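Local coordinates for protein endoglucanase (Clostridium thermocellum, PDB 2E4T) that hydrolyses internal beta-1,4-glucosidic bonds of cellulose, and probably of xyloglucan, as the family 44 glycosidase part of a longer multidomain protein, at residues N341-D344 with S345-K348; W256-D259 with Y260-K264; K21-S24 with P25-G29; N366-T369 with G370-Q374. One frame throughout, in Å; residues are numbered along the deposited sequence. Where two conformers were deposited one is given.

Contact 1 (N341-D344 with S345-K348); sequences NLLD and SIEK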
# COMPACT_ATOMS: atom_id res chain seq x y z
N ASN A 341 0.10 -8.65 -14.35
CA ASN A 341 0.47 -7.71 -15.42
C ASN A 341 1.56 -6.74 -14.95
O ASN A 341 2.51 -6.46 -15.70
CB ASN A 341 -0.75 -7.01 -16.00
CG ASN A 341 -1.38 -7.85 -17.08
OD1 ASN A 341 -1.03 -7.69 -18.26
ND2 ASN A 341 -2.24 -8.78 -16.75
N LEU A 342 1.41 -6.19 -13.73
CA LEU A 342 2.45 -5.28 -13.22
C LEU A 342 3.78 -6.04 -13.06
O LEU A 342 4.85 -5.52 -13.40
CB LEU A 342 1.99 -4.66 -11.90
CG LEU A 342 0.82 -3.69 -12.02
CD1 LEU A 342 0.22 -3.38 -10.64
CD2 LEU A 342 1.26 -2.38 -12.73
N LEU A 343 3.71 -7.25 -12.48
CA LEU A 343 4.93 -8.02 -12.23
C LEU A 343 5.61 -8.44 -13.57
O LEU A 343 6.84 -8.47 -13.64
CB LEU A 343 4.63 -9.22 -11.36
CG LEU A 343 4.24 -8.85 -9.92
CD1 LEU A 343 3.59 -10.05 -9.24
CD2 LEU A 343 5.43 -8.35 -9.11
N ASP A 344 4.79 -8.77 -14.56
CA ASP A 344 5.33 -9.12 -15.90
C ASP A 344 6.02 -7.93 -16.52
O ASP A 344 7.08 -8.04 -17.15
CB ASP A 344 4.20 -9.62 -16.78
CG ASP A 344 4.57 -9.83 -18.26
OD1 ASP A 344 5.18 -10.84 -18.49
OD2 ASP A 344 4.24 -9.02 -19.17
N SER A 345 5.45 -6.72 -16.34
CA SER A 345 6.12 -5.52 -16.81
C SER A 345 7.45 -5.29 -16.13
O SER A 345 8.44 -4.93 -16.79
CB SER A 345 5.18 -4.32 -16.65
OG SER A 345 4.16 -4.35 -17.61
N ILE A 346 7.49 -5.50 -14.80
CA ILE A 346 8.75 -5.42 -14.09
C ILE A 346 9.79 -6.40 -14.68
O ILE A 346 10.94 -6.03 -14.95
CB ILE A 346 8.55 -5.64 -12.60
CG1 ILE A 346 7.88 -4.39 -11.97
CG2 ILE A 346 9.88 -5.97 -11.92
CD1 ILE A 346 7.33 -4.63 -10.58
N GLU A 347 9.35 -7.66 -14.90
CA GLU A 347 10.30 -8.67 -15.42
C GLU A 347 10.84 -8.27 -16.79
O GLU A 347 11.99 -8.55 -17.10
CB GLU A 347 9.60 -10.04 -15.49
CG GLU A 347 9.31 -10.60 -14.17
CD GLU A 347 8.55 -11.94 -14.21
OE1 GLU A 347 7.88 -12.27 -15.23
OE2 GLU A 347 8.62 -12.68 -13.19
N LYS A 348 10.00 -7.64 -17.61
CA LYS A 348 10.41 -7.30 -18.96
C LYS A 348 11.27 -6.04 -19.01
O LYS A 348 12.18 -5.96 -19.84
CB LYS A 348 9.15 -7.10 -19.85
CG LYS A 348 8.43 -8.41 -20.22
CD LYS A 348 7.10 -8.19 -20.93
CE LYS A 348 6.57 -9.54 -21.45
NZ LYS A 348 5.13 -9.47 -21.75
O HOH W 1 3.11 -6.54 -18.93
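In the conformer of D344 described here, D344 and K348, one helical turn apart, form a salt bridge: NZ of K348 lies 2.8 Å from OD2 of D344, which receives it on its syn lone pair, the side of OD1. With CG of D344 trans to its amide nitrogen (chi1 171°), the carboxylate swings toward the following turn, where the extended lysine chain crosses it obliquely. Water 1 donates to the same OD2 at 2.7 Å and also to OG of S345 at 2.8 Å, linking the surface charge to a buried hydroxyl. OG of S345 is held further by D259 OD1 and W256 NE1 of the neighbouring helical region, while N341 bonds through ND2 to P337 O and through OD1 to R255. The carbonyls of N341 to D344 each take the amide four residues on; the bonds from S345 N to N341 O and I346 N to L342 O are both 3.0 Å. On the apolar side CD2 of L343 reaches CD1 of I346 only loosely, at 4.4 Å. L342, S345 and I346 pack on helix 257-272 while D344 and K348 pair on the more exposed flank, the pattern of an amphipathic outer helix of a TIM-like barrel.

Contact 2 (W256-D259 with Y260-K264); sequences WFID and YYLDK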
# COMPACT_ATOMS: atom_id res chain seq x y z
N TRP A 256 1.80 0.29 -22.25
CA TRP A 256 1.20 1.18 -21.26
C TRP A 256 2.30 1.99 -20.62
O TRP A 256 3.52 1.65 -20.72
CB TRP A 256 0.32 0.49 -20.23
CG TRP A 256 0.89 -0.61 -19.39
CD1 TRP A 256 2.05 -1.36 -19.58
CD2 TRP A 256 0.25 -1.17 -18.23
NE1 TRP A 256 2.13 -2.35 -18.62
CE2 TRP A 256 1.06 -2.25 -17.78
CE3 TRP A 256 -0.93 -0.87 -17.56
CZ2 TRP A 256 0.69 -3.03 -16.69
CZ3 TRP A 256 -1.29 -1.64 -16.48
CH2 TRP A 256 -0.48 -2.71 -16.05
N PHE A 257 1.91 3.06 -19.93
CA PHE A 257 2.83 3.94 -19.23
C PHE A 257 3.67 3.18 -18.21
O PHE A 257 4.87 3.52 -18.04
CB PHE A 257 2.11 5.14 -18.60
CG PHE A 257 3.04 6.00 -17.84
CD1 PHE A 257 3.88 6.90 -18.48
CD2 PHE A 257 3.11 5.90 -16.45
CE1 PHE A 257 4.83 7.64 -17.77
CE2 PHE A 257 4.04 6.64 -15.73
CZ PHE A 257 4.91 7.51 -16.38
N ILE A 258 3.13 2.17 -17.53
CA ILE A 258 3.96 1.39 -16.60
C ILE A 258 5.24 0.93 -17.26
O ILE A 258 6.34 1.02 -16.66
CB ILE A 258 3.15 0.14 -16.14
CG1 ILE A 258 1.90 0.54 -15.33
CG2 ILE A 258 4.03 -0.83 -15.39
CD1 ILE A 258 2.19 1.22 -14.01
N ASP A 259 5.16 0.41 -18.51
CA ASP A 259 6.38 -0.08 -19.18
C ASP A 259 7.35 1.03 -19.49
O ASP A 259 8.58 0.86 -19.37
CB ASP A 259 5.99 -0.77 -20.49
CG ASP A 259 5.28 -2.11 -20.27
OD1 ASP A 259 5.37 -2.66 -19.16
OD2 ASP A 259 4.68 -2.59 -21.28
N TYR A 260 6.83 2.18 -19.96
CA TYR A 260 7.68 3.35 -20.23
C TYR A 260 8.41 3.78 -18.94
O TYR A 260 9.63 4.04 -18.95
CB TYR A 260 6.82 4.48 -20.76
CG TYR A 260 7.54 5.81 -20.92
CD1 TYR A 260 8.08 6.18 -22.15
CD2 TYR A 260 7.60 6.71 -19.87
CE1 TYR A 260 8.68 7.42 -22.33
CE2 TYR A 260 8.21 7.96 -20.04
CZ TYR A 260 8.73 8.31 -21.27
OH TYR A 260 9.26 9.58 -21.41
N TYR A 261 7.66 3.86 -17.83
CA TYR A 261 8.28 4.32 -16.58
C TYR A 261 9.39 3.38 -16.17
O TYR A 261 10.51 3.80 -15.83
CB TYR A 261 7.18 4.41 -15.49
CG TYR A 261 7.66 4.93 -14.20
CD1 TYR A 261 7.86 6.30 -14.01
CD2 TYR A 261 7.90 4.08 -13.10
CE1 TYR A 261 8.28 6.82 -12.80
CE2 TYR A 261 8.31 4.61 -11.88
CZ TYR A 261 8.46 5.95 -11.71
OH TYR A 261 8.80 6.42 -10.45
N LEU A 262 9.11 2.07 -16.18
CA LEU A 262 10.14 1.10 -15.79
C LEU A 262 11.34 1.19 -16.73
O LEU A 262 12.50 1.17 -16.27
CB LEU A 262 9.53 -0.32 -15.82
CG LEU A 262 8.53 -0.59 -14.71
CD1 LEU A 262 7.72 -1.82 -15.07
CD2 LEU A 262 9.23 -0.76 -13.36
N ASP A 263 11.09 1.25 -18.05
CA ASP A 263 12.16 1.23 -19.02
C ASP A 263 13.04 2.50 -18.86
O ASP A 263 14.29 2.40 -18.92
CB ASP A 263 11.58 1.17 -20.43
CG ASP A 263 12.61 0.88 -21.50
OD1 ASP A 263 13.47 0.01 -21.31
OD2 ASP A 263 12.50 1.45 -22.60
N LYS A 264 12.41 3.64 -18.73
CA LYS A 264 13.16 4.89 -18.61
C LYS A 264 13.91 4.97 -17.27
O LYS A 264 15.05 5.51 -17.21
CB LYS A 264 12.28 6.11 -18.85
CG LYS A 264 11.69 6.19 -20.24
CD LYS A 264 12.70 6.07 -21.39
CE LYS A 264 12.00 6.21 -22.75
NZ LYS A 264 12.97 5.91 -23.88
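F257, Y260 and Y261 turn their rings to one flank of the start of helix 257-272 and form an aromatic cluster. The ring of F257 lies oblique to both tyrosines: its plane makes 32° with that of Y260 and 42° with that of Y261. CE1 of F257 approaches CD2 of Y260 to 3.6 Å, whereas CE2 on the other flank of the phenylalanine meets CB of Y261 at 3.9 Å. With CZ of F257 also near CD1 of Y261, the phenylalanine fits between the Y260 ring and the CB and CD1 atoms of Y261. All three rings are carried to the side away from their own N-H, beside the carbonyl carbon (chi1 of F257 177°). The Y260 ring is further covered on one face by CG of K264, 3.7 Å above its centre, and its hydroxyl bonds to E250. On a different flank, I258 and L262 run side by side in the same direction, with CG2 of I258 3.8 Å from CD1 of L262. CG1 of I258 also lies over the centre of the W256 indole. W256 is the N-cap residue; its carbonyl receives a weak bond from Y260 N. The next turn is firmer, Y261 N reaching F257 O at 2.8 Å. Through F257, I258 and Y261 the helix packs against strand 226-232, and the tyrosines also meet I208 of helix 204-221: a buried helix start of the kind that lines the outside of a TIM-like barrel.

Contact 3 (K21-S24 with P25-G29); sequences KPIS and PYIYG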
# COMPACT_ATOMS: atom_id res chain seq x y z
N LYS A 21 8.12 -19.37 -0.67
CA LYS A 21 8.55 -18.03 -1.08
C LYS A 21 8.36 -17.10 0.08
O LYS A 21 7.36 -17.18 0.79
CB LYS A 21 7.90 -17.58 -2.37
CG LYS A 21 6.46 -17.65 -2.26
CD LYS A 21 5.77 -17.06 -3.46
CE LYS A 21 5.98 -17.86 -4.73
NZ LYS A 21 5.31 -19.21 -4.62
N PRO A 22 9.29 -16.16 0.28
CA PRO A 22 9.13 -15.23 1.40
C PRO A 22 7.91 -14.31 1.16
O PRO A 22 7.69 -13.83 0.05
CB PRO A 22 10.43 -14.45 1.41
CG PRO A 22 10.94 -14.51 0.02
CD PRO A 22 10.53 -15.89 -0.49
N ILE A 23 7.21 -14.03 2.25
CA ILE A 23 6.16 -13.00 2.29
C ILE A 23 6.82 -11.74 2.85
O ILE A 23 7.37 -11.73 3.95
CB ILE A 23 5.00 -13.42 3.20
CG1 ILE A 23 4.32 -14.66 2.62
CG2 ILE A 23 4.01 -12.26 3.37
CD1 ILE A 23 3.28 -15.30 3.55
N SER A 24 6.78 -10.65 2.06
CA SER A 24 7.41 -9.44 2.56
C SER A 24 6.70 -8.97 3.84
O SER A 24 5.48 -8.88 3.87
CB SER A 24 7.32 -8.33 1.52
OG SER A 24 7.94 -7.19 2.09
N PRO A 25 7.46 -8.58 4.86
CA PRO A 25 6.83 -8.21 6.13
C PRO A 25 6.00 -6.94 6.05
O PRO A 25 5.22 -6.69 6.98
CB PRO A 25 8.01 -8.02 7.10
CG PRO A 25 9.13 -8.94 6.56
CD PRO A 25 8.92 -8.81 5.02
N TYR A 26 6.20 -6.13 5.00
CA TYR A 26 5.70 -4.76 4.96
C TYR A 26 4.37 -4.62 4.22
O TYR A 26 3.91 -3.50 3.98
CB TYR A 26 6.75 -3.83 4.30
CG TYR A 26 8.13 -4.06 4.84
CD1 TYR A 26 8.39 -3.98 6.25
CD2 TYR A 26 9.19 -4.35 3.98
CE1 TYR A 26 9.67 -4.22 6.73
CE2 TYR A 26 10.47 -4.57 4.47
CZ TYR A 26 10.72 -4.50 5.83
OH TYR A 26 11.99 -4.73 6.31
N ILE A 27 3.70 -5.77 3.91
CA ILE A 27 2.44 -5.71 3.22
C ILE A 27 1.27 -5.33 4.12
O ILE A 27 0.17 -5.04 3.61
CB ILE A 27 2.13 -7.02 2.47
CG1 ILE A 27 2.08 -8.21 3.41
CG2 ILE A 27 3.15 -7.20 1.32
CD1 ILE A 27 1.54 -9.46 2.75
N TYR A 28 1.46 -5.35 5.44
CA TYR A 28 0.38 -5.15 6.40
C TYR A 28 0.38 -3.74 6.97
O TYR A 28 0.24 -3.52 8.19
CB TYR A 28 0.50 -6.19 7.55
CG TYR A 28 0.71 -7.60 7.05
CD1 TYR A 28 -0.32 -8.33 6.44
CD2 TYR A 28 1.93 -8.25 7.24
CE1 TYR A 28 -0.13 -9.63 6.02
CE2 TYR A 28 2.13 -9.57 6.81
CZ TYR A 28 1.09 -10.27 6.22
OH TYR A 28 1.24 -11.57 5.77
N GLY A 29 0.54 -2.74 6.07
CA GLY A 29 0.70 -1.37 6.53
C GLY A 29 -0.57 -0.52 6.41
O GLY A 29 -1.61 -0.94 5.87
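I23 is the first residue of 21-24 to reach across the turn; before it, K21 still runs in the strand and pairs through its backbone with S421. The CG2 branch of I23 does the touching. It meets CD1 of I27 at 3.8 Å, the two isoleucines crossing at a slant, and lies 3.7 Å from OH of Y28, whose side chain comes in at about a right angle. I27 packs on one face of Y28, its CG1 sitting 3.5 Å above the centre of the tyrosine ring, so CG2 of I23 touches both the tip of I27 and the hydroxyl end of the ring that I27 covers. S24 then opens a type I beta turn that ends at I27. The turn is made without a hydrogen bond between the two segments: CG1 of I27 rests 3.5 Å from O of S24, with CG1 lodged between the nitrogen and carbonyl carbon of its own residue (chi1 60°). OG of S24 lies 3.6 Å from CD2 of Y26, obliquely to that ring, and its polar need is met by the carbonyl of Y387. P25, next in the turn, bonds through its own carbonyl to T39 OG1. Strand 8-22 belongs to the mixed sheet of the all-beta region, where it lies next to 420-426, whereas strand 26-30 belongs to the parallel barrel sheet beside 388-391. The turn therefore carries the chain from one domain into the other, with I27 and Y28 packed respectively on F381 and L378 of helix 368-384, and I23 on F417.

Contact 4 (N366-T369 with G370-Q374); sequences NHIT and GGIAQ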
# COMPACT_ATOMS: atom_id res chain seq x y z
N ASN A 366 -16.65 -1.40 7.82
CA ASN A 366 -17.40 -1.69 9.04
C ASN A 366 -18.38 -2.85 8.86
O ASN A 366 -19.29 -3.05 9.68
CB ASN A 366 -18.11 -0.44 9.56
CG ASN A 366 -19.15 0.04 8.57
OD1 ASN A 366 -19.21 -0.39 7.43
ND2 ASN A 366 -20.05 0.89 9.04
N HIS A 367 -18.14 -3.68 7.83
CA HIS A 367 -19.00 -4.81 7.50
C HIS A 367 -18.13 -6.06 7.38
O HIS A 367 -16.97 -6.00 6.94
CB HIS A 367 -19.70 -4.56 6.14
CG HIS A 367 -20.78 -5.54 5.79
ND1 HIS A 367 -20.59 -6.62 4.94
CD2 HIS A 367 -22.07 -5.54 6.20
CE1 HIS A 367 -21.76 -7.25 4.87
NE2 HIS A 367 -22.67 -6.62 5.61
N ILE A 368 -18.72 -7.23 7.67
CA ILE A 368 -17.96 -8.47 7.58
C ILE A 368 -17.31 -8.61 6.20
O ILE A 368 -16.16 -9.13 6.12
CB ILE A 368 -18.85 -9.70 7.90
CG1 ILE A 368 -18.05 -11.00 7.90
CG2 ILE A 368 -20.04 -9.82 6.93
CD1 ILE A 368 -16.85 -11.05 8.82
N THR A 369 -17.97 -8.21 5.12
CA THR A 369 -17.37 -8.41 3.80
C THR A 369 -16.14 -7.52 3.58
O THR A 369 -15.25 -7.90 2.79
CB THR A 369 -18.39 -8.26 2.67
OG1 THR A 369 -18.93 -6.91 2.64
CG2 THR A 369 -19.46 -9.29 2.73
N GLY A 370 -16.07 -6.35 4.22
CA GLY A 370 -14.85 -5.58 4.16
C GLY A 370 -13.71 -6.26 4.88
O GLY A 370 -12.54 -6.16 4.47
N GLY A 371 -14.00 -6.98 5.97
CA GLY A 371 -12.96 -7.73 6.69
C GLY A 371 -12.49 -8.95 5.93
O GLY A 371 -11.28 -9.24 5.88
N ILE A 372 -13.42 -9.71 5.35
CA ILE A 372 -13.05 -10.87 4.56
C ILE A 372 -12.27 -10.42 3.32
O ILE A 372 -11.22 -11.01 3.00
CB ILE A 372 -14.27 -11.74 4.22
CG1 ILE A 372 -14.86 -12.32 5.53
CG2 ILE A 372 -13.86 -12.83 3.24
CD1 ILE A 372 -16.17 -13.08 5.33
N ALA A 373 -12.76 -9.40 2.61
CA ALA A 373 -12.02 -8.93 1.44
C ALA A 373 -10.62 -8.46 1.85
O ALA A 373 -9.64 -8.74 1.14
CB ALA A 373 -12.78 -7.82 0.72
N GLN A 374 -10.51 -7.72 2.98
CA GLN A 374 -9.20 -7.26 3.42
C GLN A 374 -8.26 -8.45 3.67
O GLN A 374 -7.09 -8.45 3.26
CB GLN A 374 -9.36 -6.43 4.70
CG GLN A 374 -8.01 -5.95 5.26
CD GLN A 374 -7.33 -4.95 4.36
OE1 GLN A 374 -7.94 -4.34 3.47
NE2 GLN A 374 -6.03 -4.74 4.60
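I368 lays its ethyl branch over that of I372 one turn later, CG1 of I368 meeting CD1 of I372 at 3.8 Å. The chain of I368 leaves the backbone with CG1 set opposite the backbone N and then bends at CD1 (chi2 55°), whereas that of I372 is extended beyond CG1, and the two cross at an angle. Ahead of them H367 caps the helix. Its ND1 accepts from T369 N at 3.1 Å, a nearly straight bond whose donor stands 34° out of the imidazole plane, and it also pairs with OG1 of T369 at 2.9 Å. OG1 has a further partner in R310, so the threonine hydroxyl joins the cap to the neighbouring helix. The carbonyl of H367 takes G371 N at 3.3 Å and, weakly, G370 N; regular bonds follow from I372 N to I368 O and from A373 N to T369 O. The helix crosses over between parallel strands 354-360 and 388-391, a beta-alpha-beta unit of the barrel. T369 and I372 touch L311 of helix 304-312, I368 touches Y399 of helix 398-408, and I368 also packs on R481 and L507 in loops of the all-beta region.

How the contacts relate
From the N terminus the chain first passes contact 3, the turn that leads from the mixed sheet of the all-beta region into the first barrel strand. Contact 2 then starts helix 257-272, contact 1 lies on helix 338-349 and contact 4 starts helix 368-384. Each closes only a local turn, and the four follow in series without nesting or crossing. Contacts 1 and 2 touch directly, tying two outer helices together. Contact 4 comes within about 6 Å of contact 3 (nearest atoms), and the helix begun at contact 4 later packs against contact 3. Contacts 2 and 4 lie on opposite sides of the chain's centre.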